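Local coordinates for PTS-dependent dihydroxyacetone kinase operon regulatory protein (Escherichia coli, PDB 4LRZ), which activates transcription of the dhaKLM operon from a sigma-70 promoter and represses its own expression, the present chain being its N-terminal sensor region with GAF and PAS domains, at residues F[98-103]-F[141-146]; F[230-235]-F[301-306]; F[259-264]-F[286-291]. One frame throughout, in Å; residues are numbered along the deposited sequence.

Contact 1: residues F[98-103]-F[141-146]; sequences SALGFN and WNWAFC
In the GAF domain, the turn that ends helix 91-99 packs over one face of the antiparallel sheet, against two aromatic residues of strand 143-151. Leu100 and Trp143 make the closer half of the contact: CD1 of Leu100 lies 3.6 Å from NE1 of Trp143 and 4.2 Å from its CE2, so the methyl meets the pyrrole side of the indole, approaching its plane at a slant. For both residues the first torsion places CG beside the backbone N (chi1 -59° in Leu100, -62° in Trp143), which sends the two side chains at each other across a CA-CA gap of 11.2 Å. Two residues along each segment, CZ of Phe145 lies 4.5 Å from CZ of Phe102, with CE1 of Phe102 equally near, a loose oblique approach of the rings. The turn itself is a Schellman motif with Gly101 at positive phi, and Gly101 N donates to Ser98 O over 2.9 Å. A side-chain bond of 2.8 Å from Ser98 OG to Asn103 OD1 spans the turn, lying in the carbonyl plane of the amide. Trp143 also touches Thr93, Gln96 and Leu97 of the helix, while Phe145 meets the ring of His135. With no hydrogen bond between the segments, helix end and sheet are joined here by apolar and aromatic packing, while the two hydrogen bonds named here lie within the turn.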
ATOM      1  N   SER F  98     -31.841  -6.963 -10.623  1.00 41.53           N
ATOM      2  CA  SER F  98     -31.996  -8.405 -10.696  1.00 41.73           C
ATOM      3  C   SER F  98     -33.146  -8.772 -11.684  1.00 41.93           C
ATOM      4  O   SER F  98     -32.985  -9.643 -12.514  1.00 42.36           O
ATOM      5  CB  SER F  98     -32.197  -8.957  -9.284  1.00 41.68           C
ATOM      6  OG  SER F  98     -32.496 -10.339  -9.292  1.00 43.45           O
ATOM      7  N   ALA F  99     -34.262  -8.058 -11.639  1.00 42.50           N
ATOM      8  CA  ALA F  99     -35.335  -8.237 -12.627  1.00 43.72           C
ATOM      9  C   ALA F  99     -34.863  -8.034 -14.082  1.00 43.49           C
ATOM     10  O   ALA F  99     -35.350  -8.695 -14.989  1.00 44.46           O
ATOM     11  CB  ALA F  99     -36.563  -7.323 -12.311  1.00 44.07           C
ATOM     12  N   LEU F 100     -33.916  -7.134 -14.299  1.00 43.26           N
ATOM     13  CA  LEU F 100     -33.366  -6.919 -15.630  1.00 42.63           C
ATOM     14  C   LEU F 100     -32.312  -7.933 -16.025  1.00 42.37           C
ATOM     15  O   LEU F 100     -31.778  -7.837 -17.140  1.00 42.54           O
ATOM     16  CB  LEU F 100     -32.758  -5.517 -15.755  1.00 42.31           C
ATOM     17  CG  LEU F 100     -33.716  -4.356 -15.507  1.00 43.13           C
ATOM     18  CD1 LEU F 100     -32.989  -3.040 -15.691  1.00 43.14           C
ATOM     19  CD2 LEU F 100     -34.938  -4.455 -16.444  1.00 44.55           C
ATOM     20  N   GLY F 101     -31.991  -8.883 -15.133  1.00 42.59           N
ATOM     21  CA  GLY F 101     -30.926  -9.870 -15.387  1.00 41.64           C
ATOM     22  C   GLY F 101     -29.565  -9.699 -14.704  1.00 41.57           C
ATOM     23  O   GLY F 101     -28.641 -10.542 -14.885  1.00 41.27           O
ATOM     24  N   PHE F 102     -29.393  -8.642 -13.913  1.00 39.84           N
ATOM     25  CA  PHE F 102     -28.099  -8.439 -13.287  1.00 38.70           C
ATOM     26  C   PHE F 102     -28.061  -9.161 -11.940  1.00 39.34           C
ATOM     27  O   PHE F 102     -28.693  -8.726 -11.005  1.00 40.21           O
ATOM     28  CB  PHE F 102     -27.826  -6.958 -13.076  1.00 38.73           C
ATOM     29  CG  PHE F 102     -27.774  -6.133 -14.335  1.00 36.59           C
ATOM     30  CD1 PHE F 102     -28.806  -5.271 -14.644  1.00 35.06           C
ATOM     31  CD2 PHE F 102     -26.672  -6.178 -15.167  1.00 34.72           C
ATOM     32  CE1 PHE F 102     -28.758  -4.454 -15.790  1.00 35.56           C
ATOM     33  CE2 PHE F 102     -26.608  -5.373 -16.305  1.00 34.92           C
ATOM     34  CZ  PHE F 102     -27.664  -4.511 -16.619  1.00 35.86           C
ATOM     35  N   ASN F 103     -27.336 -10.273 -11.853  1.00 39.76           N
ATOM     36  CA  ASN F 103     -27.224 -11.080 -10.649  1.00 39.77           C
ATOM     37  C   ASN F 103     -25.759 -11.410 -10.526  1.00 39.23           C
ATOM     38  O   ASN F 103     -24.994 -11.085 -11.405  1.00 38.90           O
ATOM     39  CB  ASN F 103     -27.993 -12.388 -10.820  1.00 40.96           C
ATOM     40  CG  ASN F 103     -29.472 -12.177 -11.014  1.00 43.55           C
ATOM     41  OD1 ASN F 103     -30.182 -11.724 -10.094  1.00 46.72           O
ATOM     42  ND2 ASN F 103     -29.960 -12.498 -12.212  1.00 46.42           N
ATOM     43  N   TRP F 141     -32.340   2.908 -20.328  1.00 43.14           N
ATOM     44  CA  TRP F 141     -32.561   4.365 -20.382  1.00 44.94           C
ATOM     45  C   TRP F 141     -33.031   4.975 -19.052  1.00 44.49           C
ATOM     46  O   TRP F 141     -32.928   6.170 -18.853  1.00 44.69           O
ATOM     47  CB  TRP F 141     -33.506   4.748 -21.517  1.00 46.29           C
ATOM     48  CG  TRP F 141     -32.892   4.584 -22.933  1.00 52.05           C
ATOM     49  CD1 TRP F 141     -31.712   3.953 -23.264  1.00 53.01           C
ATOM     50  CD2 TRP F 141     -33.455   5.041 -24.182  1.00 56.06           C
ATOM     51  NE1 TRP F 141     -31.509   4.001 -24.618  1.00 54.93           N
ATOM     52  CE2 TRP F 141     -32.556   4.658 -25.211  1.00 56.53           C
ATOM     53  CE3 TRP F 141     -34.634   5.733 -24.531  1.00 59.14           C
ATOM     54  CZ2 TRP F 141     -32.796   4.945 -26.571  1.00 60.00           C
ATOM     55  CZ3 TRP F 141     -34.880   6.017 -25.893  1.00 61.00           C
ATOM     56  CH2 TRP F 141     -33.962   5.623 -26.892  1.00 60.94           C
ATOM     57  N   ASN F 142     -33.536   4.138 -18.161  1.00 43.85           N
ATOM     58  CA  ASN F 142     -33.903   4.579 -16.830  1.00 45.47           C
ATOM     59  C   ASN F 142     -32.774   4.592 -15.820  1.00 43.71           C
ATOM     60  O   ASN F 142     -32.985   5.044 -14.714  1.00 44.91           O
ATOM     61  CB  ASN F 142     -35.044   3.716 -16.305  1.00 46.50           C
ATOM     62  CG  ASN F 142     -36.269   3.917 -17.089  1.00 50.10           C
ATOM     63  OD1 ASN F 142     -36.697   3.022 -17.820  1.00 55.65           O
ATOM     64  ND2 ASN F 142     -36.805   5.142 -17.043  1.00 51.86           N
ATOM     65  N   TRP F 143     -31.598   4.109 -16.226  1.00 41.82           N
ATOM     66  CA  TRP F 143     -30.447   3.924 -15.360  1.00 40.02           C
ATOM     67  C   TRP F 143     -29.286   4.850 -15.685  1.00 39.66           C
ATOM     68  O   TRP F 143     -29.125   5.304 -16.835  1.00 39.26           O
ATOM     69  CB  TRP F 143     -30.000   2.454 -15.393  1.00 38.90           C
ATOM     70  CG  TRP F 143     -31.065   1.626 -14.881  1.00 38.69           C
ATOM     71  CD1 TRP F 143     -32.139   1.145 -15.576  1.00 41.51           C
ATOM     72  CD2 TRP F 143     -31.290   1.285 -13.518  1.00 40.44           C
ATOM     73  NE1 TRP F 143     -32.997   0.478 -14.734  1.00 39.39           N
ATOM     74  CE2 TRP F 143     -32.497   0.543 -13.463  1.00 39.35           C
ATOM     75  CE3 TRP F 143     -30.583   1.515 -12.334  1.00 37.42           C
ATOM     76  CZ2 TRP F 143     -33.006   0.037 -12.279  1.00 38.27           C
ATOM     77  CZ3 TRP F 143     -31.071   0.990 -11.172  1.00 37.38           C
ATOM     78  CH2 TRP F 143     -32.276   0.263 -11.146  1.00 38.96           C
ATOM     79  N   ALA F 144     -28.519   5.153 -14.639  1.00 38.43           N
ATOM     80  CA  ALA F 144     -27.214   5.753 -14.737  1.00 38.23           C
ATOM     81  C   ALA F 144     -26.201   4.700 -14.242  1.00 37.66           C
ATOM     82  O   ALA F 144     -26.451   4.035 -13.229  1.00 38.66           O
ATOM     83  CB  ALA F 144     -27.144   7.024 -13.849  1.00 38.26           C
ATOM     84  N   PHE F 145     -25.066   4.547 -14.925  1.00 36.53           N
ATOM     85  CA  PHE F 145     -23.971   3.694 -14.422  1.00 35.54           C
ATOM     86  C   PHE F 145     -22.668   4.500 -14.320  1.00 35.49           C
ATOM     87  O   PHE F 145     -22.390   5.329 -15.182  1.00 36.17           O
ATOM     88  CB  PHE F 145     -23.774   2.452 -15.308  1.00 35.27           C
ATOM     89  CG  PHE F 145     -24.889   1.446 -15.197  1.00 35.54           C
ATOM     90  CD1 PHE F 145     -24.852   0.440 -14.239  1.00 39.63           C
ATOM     91  CD2 PHE F 145     -25.977   1.503 -16.022  1.00 35.89           C
ATOM     92  CE1 PHE F 145     -25.898  -0.495 -14.128  1.00 38.06           C
ATOM     93  CE2 PHE F 145     -27.018   0.584 -15.911  1.00 35.57           C
ATOM     94  CZ  PHE F 145     -26.976  -0.405 -14.983  1.00 36.49           C
ATOM     95  N   CYS F 146     -21.922   4.313 -13.240  1.00 34.47           N
ATOM     96  CA  CYS F 146     -20.563   4.819 -13.156  1.00 34.87           C
ATOM     97  C   CYS F 146     -19.671   3.621 -12.929  1.00 33.74           C
ATOM     98  O   CYS F 146     -20.030   2.694 -12.187  1.00 33.89           O
ATOM     99  CB  CYS F 146     -20.380   5.742 -11.945  1.00 35.19           C
ATOM    100  SG  CYS F 146     -21.379   7.236 -11.973  1.00 42.45           S
TER

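Contact 2: residues F[230-235]-F[301-306]; sequences AQAARV and LLLHPV
This is a small apolar helix-on-sheet contact in the PAS fold, where the short helix 230-235 rests against strand 296-304, the central strand of the five-stranded antiparallel sheet. The evidence for direct packing is the close backbone approach, 6.7 Å between CA of Ala232 and CA of Leu303, together with 102 Å² of surface buried between the segments. Leu303 is the centre of the contact. Its CD1 methyl sits 3.9 Å from CB of Ala232 and equally far from CA of the same residue, so the branch tip rests on the helix backbone as well as on the small side chain. The leucine reaches it with CG turned beside its backbone N (chi1 -50°) and CD1 extended away from CA (chi2 167°). One turn further along the helix, Val235 approaches the same methyl. A single leucine methyl therefore touches two helix residues spaced three apart, as expected for one face of a helix. No hydrogen bond crosses the contact. Ile217 on neighbouring strand 215-219 touches both Ala232 and Leu303, and Ile286 on strand 281-293 packs on Leu303 too, so the contact belongs to a wider apolar layer between helix and sheet. The next strand residue, His304, has polar partners: NE2 bonds to Thr287 OG1 and ND1 to Asp214, with a weak bond from ND1 to Asp213 of the second subunit. Back at the helix, the valine's approach to the leucine is the longer of the two, with CG1 of Val235 at 4.2 Å from CD1 of Leu303.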
ATOM      1  N   ALA F 230      22.800 -19.453  14.833  1.00 48.27           N
ATOM      2  CA  ALA F 230      23.163 -20.497  15.801  1.00 51.37           C
ATOM      3  C   ALA F 230      24.624 -20.421  16.235  1.00 53.05           C
ATOM      4  O   ALA F 230      24.920 -20.528  17.418  1.00 53.89           O
ATOM      5  CB  ALA F 230      22.823 -21.909  15.247  1.00 52.76           C
ATOM      6  N   GLN F 231      25.507 -20.201  15.263  1.00 53.78           N
ATOM      7  CA  GLN F 231      26.949 -20.171  15.452  1.00 55.85           C
ATOM      8  C   GLN F 231      27.382 -19.072  16.432  1.00 55.92           C
ATOM      9  O   GLN F 231      28.239 -19.305  17.297  1.00 57.06           O
ATOM     10  CB  GLN F 231      27.663 -19.991  14.093  1.00 56.30           C
ATOM     11  CG  GLN F 231      27.287 -20.993  12.957  1.00 58.90           C
ATOM     12  CD  GLN F 231      25.963 -20.678  12.201  1.00 62.17           C
ATOM     13  OE1 GLN F 231      24.858 -20.722  12.771  1.00 59.94           O
ATOM     14  NE2 GLN F 231      26.082 -20.399  10.892  1.00 62.55           N
ATOM     15  N   ALA F 232      26.804 -17.877  16.297  1.00 54.95           N
ATOM     16  CA  ALA F 232      27.165 -16.758  17.176  1.00 55.78           C
ATOM     17  C   ALA F 232      26.637 -16.971  18.599  1.00 57.65           C
ATOM     18  O   ALA F 232      27.232 -16.514  19.578  1.00 58.82           O
ATOM     19  CB  ALA F 232      26.653 -15.464  16.629  1.00 52.82           C
ATOM     20  N   ALA F 233      25.512 -17.662  18.694  1.00 58.47           N
ATOM     21  CA  ALA F 233      24.801 -17.781  19.940  1.00 60.32           C
ATOM     22  C   ALA F 233      25.445 -18.831  20.839  1.00 63.18           C
ATOM     23  O   ALA F 233      25.382 -18.712  22.063  1.00 64.10           O
ATOM     24  CB  ALA F 233      23.346 -18.119  19.680  1.00 59.37           C
ATOM     25  N   ARG F 234      26.047 -19.863  20.246  1.00 65.20           N
ATOM     26  CA  ARG F 234      26.776 -20.848  21.051  1.00 68.66           C
ATOM     27  C   ARG F 234      28.097 -20.260  21.558  1.00 68.91           C
ATOM     28  O   ARG F 234      28.380 -20.342  22.755  1.00 70.58           O
ATOM     29  CB  ARG F 234      26.966 -22.192  20.327  1.00 70.45           C
ATOM     30  CG  ARG F 234      27.735 -22.125  19.018  1.00 74.05           C
ATOM     31  CD  ARG F 234      28.229 -23.507  18.538  1.00 82.18           C
ATOM     32  NE  ARG F 234      28.430 -23.505  17.079  1.00 86.08           N
ATOM     33  CZ  ARG F 234      27.468 -23.723  16.171  1.00 87.31           C
ATOM     34  NH1 ARG F 234      26.214 -23.978  16.549  1.00 87.33           N
ATOM     35  NH2 ARG F 234      27.757 -23.687  14.870  1.00 88.03           N
ATOM     36  N   VAL F 235      28.859 -19.631  20.653  1.00 67.88           N
ATOM     37  CA  VAL F 235      30.151 -18.997  20.960  1.00 68.06           C
ATOM     38  C   VAL F 235      30.052 -17.926  22.054  1.00 68.10           C
ATOM     39  O   VAL F 235      30.767 -17.991  23.057  1.00 69.92           O
ATOM     40  CB  VAL F 235      30.803 -18.413  19.705  1.00 66.70           C
ATOM     41  CG1 VAL F 235      31.952 -17.518  20.078  1.00 67.87           C
ATOM     42  CG2 VAL F 235      31.259 -19.524  18.750  1.00 67.53           C
ATOM     43  N   LEU F 301      28.236  -7.805  13.227  1.00 44.34           N
ATOM     44  CA  LEU F 301      29.451  -8.362  13.786  1.00 46.12           C
ATOM     45  C   LEU F 301      29.533  -9.811  13.418  1.00 46.81           C
ATOM     46  O   LEU F 301      28.620 -10.588  13.720  1.00 47.00           O
ATOM     47  CB  LEU F 301      29.485  -8.181  15.301  1.00 46.23           C
ATOM     48  CG  LEU F 301      30.608  -8.845  16.085  1.00 48.53           C
ATOM     49  CD1 LEU F 301      31.938  -8.139  15.823  1.00 50.55           C
ATOM     50  CD2 LEU F 301      30.287  -8.827  17.548  1.00 49.82           C
ATOM     51  N   LEU F 302      30.617 -10.161  12.745  1.00 48.32           N
ATOM     52  CA  LEU F 302      30.885 -11.537  12.376  1.00 50.53           C
ATOM     53  C   LEU F 302      31.987 -12.168  13.205  1.00 52.87           C
ATOM     54  O   LEU F 302      33.035 -11.568  13.455  1.00 53.47           O
ATOM     55  CB  LEU F 302      31.223 -11.660  10.897  1.00 50.27           C
ATOM     56  CG  LEU F 302      30.095 -11.193   9.999  1.00 50.19           C
ATOM     57  CD1 LEU F 302      30.410  -9.834   9.460  1.00 52.36           C
ATOM     58  CD2 LEU F 302      29.985 -12.129   8.876  1.00 52.55           C
ATOM     59  N   LEU F 303      31.730 -13.394  13.635  1.00 54.80           N
ATOM     60  CA  LEU F 303      32.681 -14.123  14.422  1.00 57.76           C
ATOM     61  C   LEU F 303      33.203 -15.179  13.505  1.00 60.28           C
ATOM     62  O   LEU F 303      32.477 -16.085  13.089  1.00 60.38           O
ATOM     63  CB  LEU F 303      32.035 -14.732  15.663  1.00 57.92           C
ATOM     64  CG  LEU F 303      31.186 -13.785  16.513  1.00 58.34           C
ATOM     65  CD1 LEU F 303      30.353 -14.572  17.516  1.00 59.96           C
ATOM     66  CD2 LEU F 303      32.035 -12.730  17.209  1.00 58.47           C
ATOM     67  N   HIS F 304      34.473 -15.024  13.166  1.00 63.60           N
ATOM     68  CA  HIS F 304      35.138 -15.890  12.214  1.00 66.84           C
ATOM     69  C   HIS F 304      35.618 -17.137  12.953  1.00 69.35           C
ATOM     70  O   HIS F 304      36.158 -17.042  14.048  1.00 70.05           O
ATOM     71  CB  HIS F 304      36.295 -15.142  11.521  1.00 67.53           C
ATOM     72  CG  HIS F 304      35.882 -13.860  10.850  1.00 67.59           C
ATOM     73  ND1 HIS F 304      35.170 -13.826   9.665  1.00 67.73           N
ATOM     74  CD2 HIS F 304      36.097 -12.567  11.190  1.00 67.52           C
ATOM     75  CE1 HIS F 304      34.964 -12.571   9.307  1.00 66.14           C
ATOM     76  NE2 HIS F 304      35.513 -11.787  10.217  1.00 66.66           N
ATOM     77  N   PRO F 305      35.371 -18.317  12.377  1.00 71.57           N
ATOM     78  CA  PRO F 305      35.847 -19.533  13.044  1.00 74.55           C
ATOM     79  C   PRO F 305      37.366 -19.688  12.844  1.00 77.35           C
ATOM     80  O   PRO F 305      37.860 -19.410  11.748  1.00 77.75           O
ATOM     81  CB  PRO F 305      35.053 -20.649  12.346  1.00 75.14           C
ATOM     82  CG  PRO F 305      34.660 -20.069  10.997  1.00 73.54           C
ATOM     83  CD  PRO F 305      34.590 -18.588  11.151  1.00 70.71           C
ATOM     84  N   VAL F 306      38.095 -20.095  13.891  1.00 79.59           N
ATOM     85  CA  VAL F 306      39.579 -20.181  13.817  1.00 82.60           C
ATOM     86  C   VAL F 306      40.119 -21.536  13.278  1.00 84.97           C
ATOM     87  O   VAL F 306      39.721 -22.625  13.716  1.00 85.68           O
ATOM     88  CB  VAL F 306      40.310 -19.800  15.182  1.00 83.71           C
ATOM     89  CG1 VAL F 306      41.755 -19.291  14.928  1.00 84.43           C
ATOM     90  CG2 VAL F 306      39.501 -18.766  15.991  1.00 82.38           C
TER

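Contact 3: residues F[259-264]-F[286-291]; sequences QQAIKQ and ITLKPI
Leu288 reaches from strand 281-293 of the PAS fold to helix 256-264 and sets its CD2 methyl against two successive helix residues, Ala261 and Ile262. The distances are those of ordinary van der Waals packing: CD2 of Leu288 is 4.2 Å from CG1 of Ile262. This methyl makes the nearest approach to both helix residues, with CD1 of Leu288 also close to CG1 of Ile262 at 4.4 Å. CG of Leu288 stands opposite the backbone N (chi1 -179°), and this carries the branched end across to the helix, over a CA-CA separation of 8.3 Å between Ala261 and Leu288. The two partners offer different surfaces. Ala261 directs its methyl toward the strand, whereas the first bond of Ile262 points neither at the strand nor from it, and its CG1 branch, beside the backbone N at chi1 -80°, then approaches the leucine. The two side chains cross at about a right angle, the isoleucine CG1 lying near both methyls of the leucine fork. The 99 Å² buried comes without any hydrogen bond between the segments. Leu268 of strand 268-269 touches both Ala261 and Leu288, while Leu258 of the same helix and Phe299 of strand 296-304 also pack on Leu288, placing it in the apolar layer between helix and sheet. Lys289, next along the strand, is salt-bridged to Glu210 of the second subunit, which places Lys289 at the interface with that second copy of the protein. On the helix side, the alanine completes the contact with its one methyl, CB of Ala261 lying 4.3 Å from CD2 of Leu288.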
ATOM      1  N   GLN F 259      34.205  -1.252  21.383  1.00 84.65           N
ATOM      2  CA  GLN F 259      33.512  -0.100  21.946  1.00 85.30           C
ATOM      3  C   GLN F 259      33.916   1.156  21.202  1.00 85.84           C
ATOM      4  O   GLN F 259      33.066   1.978  20.846  1.00 85.53           O
ATOM      5  CB  GLN F 259      33.837   0.057  23.430  1.00 87.41           C
ATOM      6  CG  GLN F 259      32.641   0.431  24.277  1.00 88.10           C
ATOM      7  CD  GLN F 259      31.717  -0.745  24.481  1.00 88.67           C
ATOM      8  OE1 GLN F 259      30.592  -0.772  23.960  1.00 88.18           O
ATOM      9  NE2 GLN F 259      32.195  -1.746  25.221  1.00 89.18           N
ATOM     10  N   GLN F 260      35.220   1.283  20.967  1.00 86.73           N
ATOM     11  CA  GLN F 260      35.785   2.434  20.279  1.00 87.70           C
ATOM     12  C   GLN F 260      35.197   2.484  18.879  1.00 85.89           C
ATOM     13  O   GLN F 260      34.443   3.405  18.548  1.00 85.80           O
ATOM     14  CB  GLN F 260      37.322   2.349  20.242  1.00 89.27           C
ATOM     15  CG  GLN F 260      38.033   3.554  19.604  1.00 91.26           C
ATOM     16  CD  GLN F 260      39.540   3.551  19.853  1.00 94.52           C
ATOM     17  OE1 GLN F 260      40.020   3.067  20.887  1.00 94.97           O
ATOM     18  NE2 GLN F 260      40.294   4.108  18.907  1.00 95.42           N
ATOM     19  N   ALA F 261      35.519   1.465  18.082  1.00 84.43           N
ATOM     20  CA  ALA F 261      35.027   1.345  16.710  1.00 82.79           C
ATOM     21  C   ALA F 261      33.515   1.602  16.585  1.00 81.54           C
ATOM     22  O   ALA F 261      33.100   2.347  15.691  1.00 81.66           O
ATOM     23  CB  ALA F 261      35.413  -0.009  16.114  1.00 81.32           C
ATOM     24  N   ILE F 262      32.715   1.016  17.487  1.00 80.53           N
ATOM     25  CA  ILE F 262      31.250   1.191  17.498  1.00 79.58           C
ATOM     26  C   ILE F 262      30.779   2.642  17.692  1.00 81.29           C
ATOM     27  O   ILE F 262      29.781   3.054  17.094  1.00 80.79           O
ATOM     28  CB  ILE F 262      30.567   0.268  18.538  1.00 78.74           C
ATOM     29  CG1 ILE F 262      30.440  -1.153  17.974  1.00 76.30           C
ATOM     30  CG2 ILE F 262      29.197   0.824  18.959  1.00 77.97           C
ATOM     31  CD1 ILE F 262      30.506  -2.243  19.011  1.00 74.42           C
ATOM     32  N   LYS F 263      31.485   3.394  18.539  1.00 83.52           N
ATOM     33  CA  LYS F 263      31.228   4.830  18.748  1.00 85.52           C
ATOM     34  C   LYS F 263      31.673   5.664  17.532  1.00 85.99           C
ATOM     35  O   LYS F 263      31.056   6.672  17.184  1.00 86.24           O
ATOM     36  CB  LYS F 263      31.957   5.289  20.018  1.00 87.79           C
ATOM     37  CG  LYS F 263      31.952   6.792  20.282  1.00 91.20           C
ATOM     38  CD  LYS F 263      32.060   7.099  21.776  1.00 94.91           C
ATOM     39  CE  LYS F 263      30.784   6.693  22.519  1.00 94.61           C
ATOM     40  NZ  LYS F 263      30.804   7.138  23.937  1.00 97.01           N
ATOM     41  N   GLN F 264      32.737   5.189  16.889  1.00 86.02           N
ATOM     42  CA  GLN F 264      33.452   5.868  15.808  1.00 87.13           C
ATOM     43  C   GLN F 264      32.915   5.488  14.410  1.00 85.48           C
ATOM     44  O   GLN F 264      33.417   5.994  13.389  1.00 86.03           O
ATOM     45  CB  GLN F 264      34.924   5.455  15.912  1.00 88.09           C
ATOM     46  CG  GLN F 264      35.968   6.530  15.712  1.00 91.45           C
ATOM     47  CD  GLN F 264      37.375   5.933  15.751  1.00 93.42           C
ATOM     48  OE1 GLN F 264      38.078   6.042  16.758  1.00 94.53           O
ATOM     49  NE2 GLN F 264      37.771   5.263  14.664  1.00 92.30           N
ATOM     50  N   ILE F 286      37.140 -11.234  14.683  1.00 68.97           N
ATOM     51  CA  ILE F 286      35.889 -10.608  14.329  1.00 65.31           C
ATOM     52  C   ILE F 286      36.019  -9.718  13.112  1.00 63.84           C
ATOM     53  O   ILE F 286      37.122  -9.379  12.710  1.00 65.02           O
ATOM     54  CB  ILE F 286      35.351  -9.768  15.495  1.00 64.78           C
ATOM     55  CG1 ILE F 286      36.191  -8.504  15.664  1.00 65.13           C
ATOM     56  CG2 ILE F 286      35.321 -10.588  16.771  1.00 64.93           C
ATOM     57  CD1 ILE F 286      35.461  -7.348  16.253  1.00 65.56           C
ATOM     58  N   THR F 287      34.872  -9.354  12.540  1.00 61.09           N
ATOM     59  CA  THR F 287      34.736  -8.248  11.581  1.00 58.46           C
ATOM     60  C   THR F 287      33.563  -7.407  12.036  1.00 55.83           C
ATOM     61  O   THR F 287      32.562  -7.936  12.507  1.00 54.69           O
ATOM     62  CB  THR F 287      34.509  -8.749  10.126  1.00 58.45           C
ATOM     63  OG1 THR F 287      35.763  -9.141   9.551  1.00 59.48           O
ATOM     64  CG2 THR F 287      33.903  -7.665   9.240  1.00 58.21           C
ATOM     65  N   LEU F 288      33.695  -6.094  11.936  1.00 54.60           N
ATOM     66  CA  LEU F 288      32.587  -5.210  12.257  1.00 52.89           C
ATOM     67  C   LEU F 288      32.208  -4.423  11.043  1.00 51.87           C
ATOM     68  O   LEU F 288      33.011  -3.684  10.513  1.00 52.02           O
ATOM     69  CB  LEU F 288      32.905  -4.244  13.402  1.00 53.40           C
ATOM     70  CG  LEU F 288      31.683  -3.361  13.709  1.00 52.47           C
ATOM     71  CD1 LEU F 288      30.776  -4.037  14.719  1.00 49.99           C
ATOM     72  CD2 LEU F 288      32.088  -1.989  14.213  1.00 54.09           C
ATOM     73  N   LYS F 289      30.960  -4.574  10.632  1.00 50.90           N
ATOM     74  CA  LYS F 289      30.438  -3.931   9.434  1.00 50.84           C
ATOM     75  C   LYS F 289      29.403  -2.894   9.826  1.00 50.60           C
ATOM     76  O   LYS F 289      28.310  -3.242  10.231  1.00 51.00           O
ATOM     77  CB  LYS F 289      29.827  -4.981   8.502  1.00 49.65           C
ATOM     78  CG  LYS F 289      29.107  -4.437   7.292  1.00 49.88           C
ATOM     79  CD  LYS F 289      30.057  -3.946   6.206  1.00 48.35           C
ATOM     80  CE  LYS F 289      29.403  -4.026   4.852  1.00 48.11           C
ATOM     81  NZ  LYS F 289      30.052  -3.098   3.896  1.00 53.30           N
ATOM     82  N   PRO F 290      29.762  -1.609   9.754  1.00 51.86           N
ATOM     83  CA  PRO F 290      28.759  -0.535   9.927  1.00 51.62           C
ATOM     84  C   PRO F 290      27.768  -0.532   8.791  1.00 51.04           C
ATOM     85  O   PRO F 290      28.141  -0.848   7.659  1.00 51.08           O
ATOM     86  CB  PRO F 290      29.600   0.757   9.850  1.00 53.10           C
ATOM     87  CG  PRO F 290      31.036   0.318  10.115  1.00 53.90           C
ATOM     88  CD  PRO F 290      31.132  -1.081   9.562  1.00 52.93           C
ATOM     89  N   ILE F 291      26.517  -0.183   9.079  1.00 50.86           N
ATOM     90  CA  ILE F 291      25.524   0.060   8.027  1.00 51.09           C
ATOM     91  C   ILE F 291      24.964   1.444   8.257  1.00 52.08           C
ATOM     92  O   ILE F 291      24.340   1.704   9.294  1.00 52.61           O
ATOM     93  CB  ILE F 291      24.340  -0.943   8.066  1.00 49.44           C
ATOM     94  CG1 ILE F 291      24.805  -2.386   7.896  1.00 49.19           C
ATOM     95  CG2 ILE F 291      23.282  -0.597   6.990  1.00 49.60           C
ATOM     96  CD1 ILE F 291      23.731  -3.418   8.363  1.00 46.66           C
TER

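From the N terminus, contact 1 comes first: residues 141-146 return to 98-103 and close a loop of 37 intervening residues in the GAF domain. It is complete before contact 2 opens at 230-235, and the two centres lie about 69 Å apart, on opposite sides of the chain's centre, with helix 174-211 running between them in sequence. Contact 2 closes only at 301-306, and contact 3 (259-264 with 286-291) opens and closes within that span. Contacts 2 and 3, centred about 16 Å apart, tie two consecutive PAS helices to neighbouring strands of one sheet, where Leu302 N meets Thr287 O at 3.0 Å, probably hydrogen-bonded.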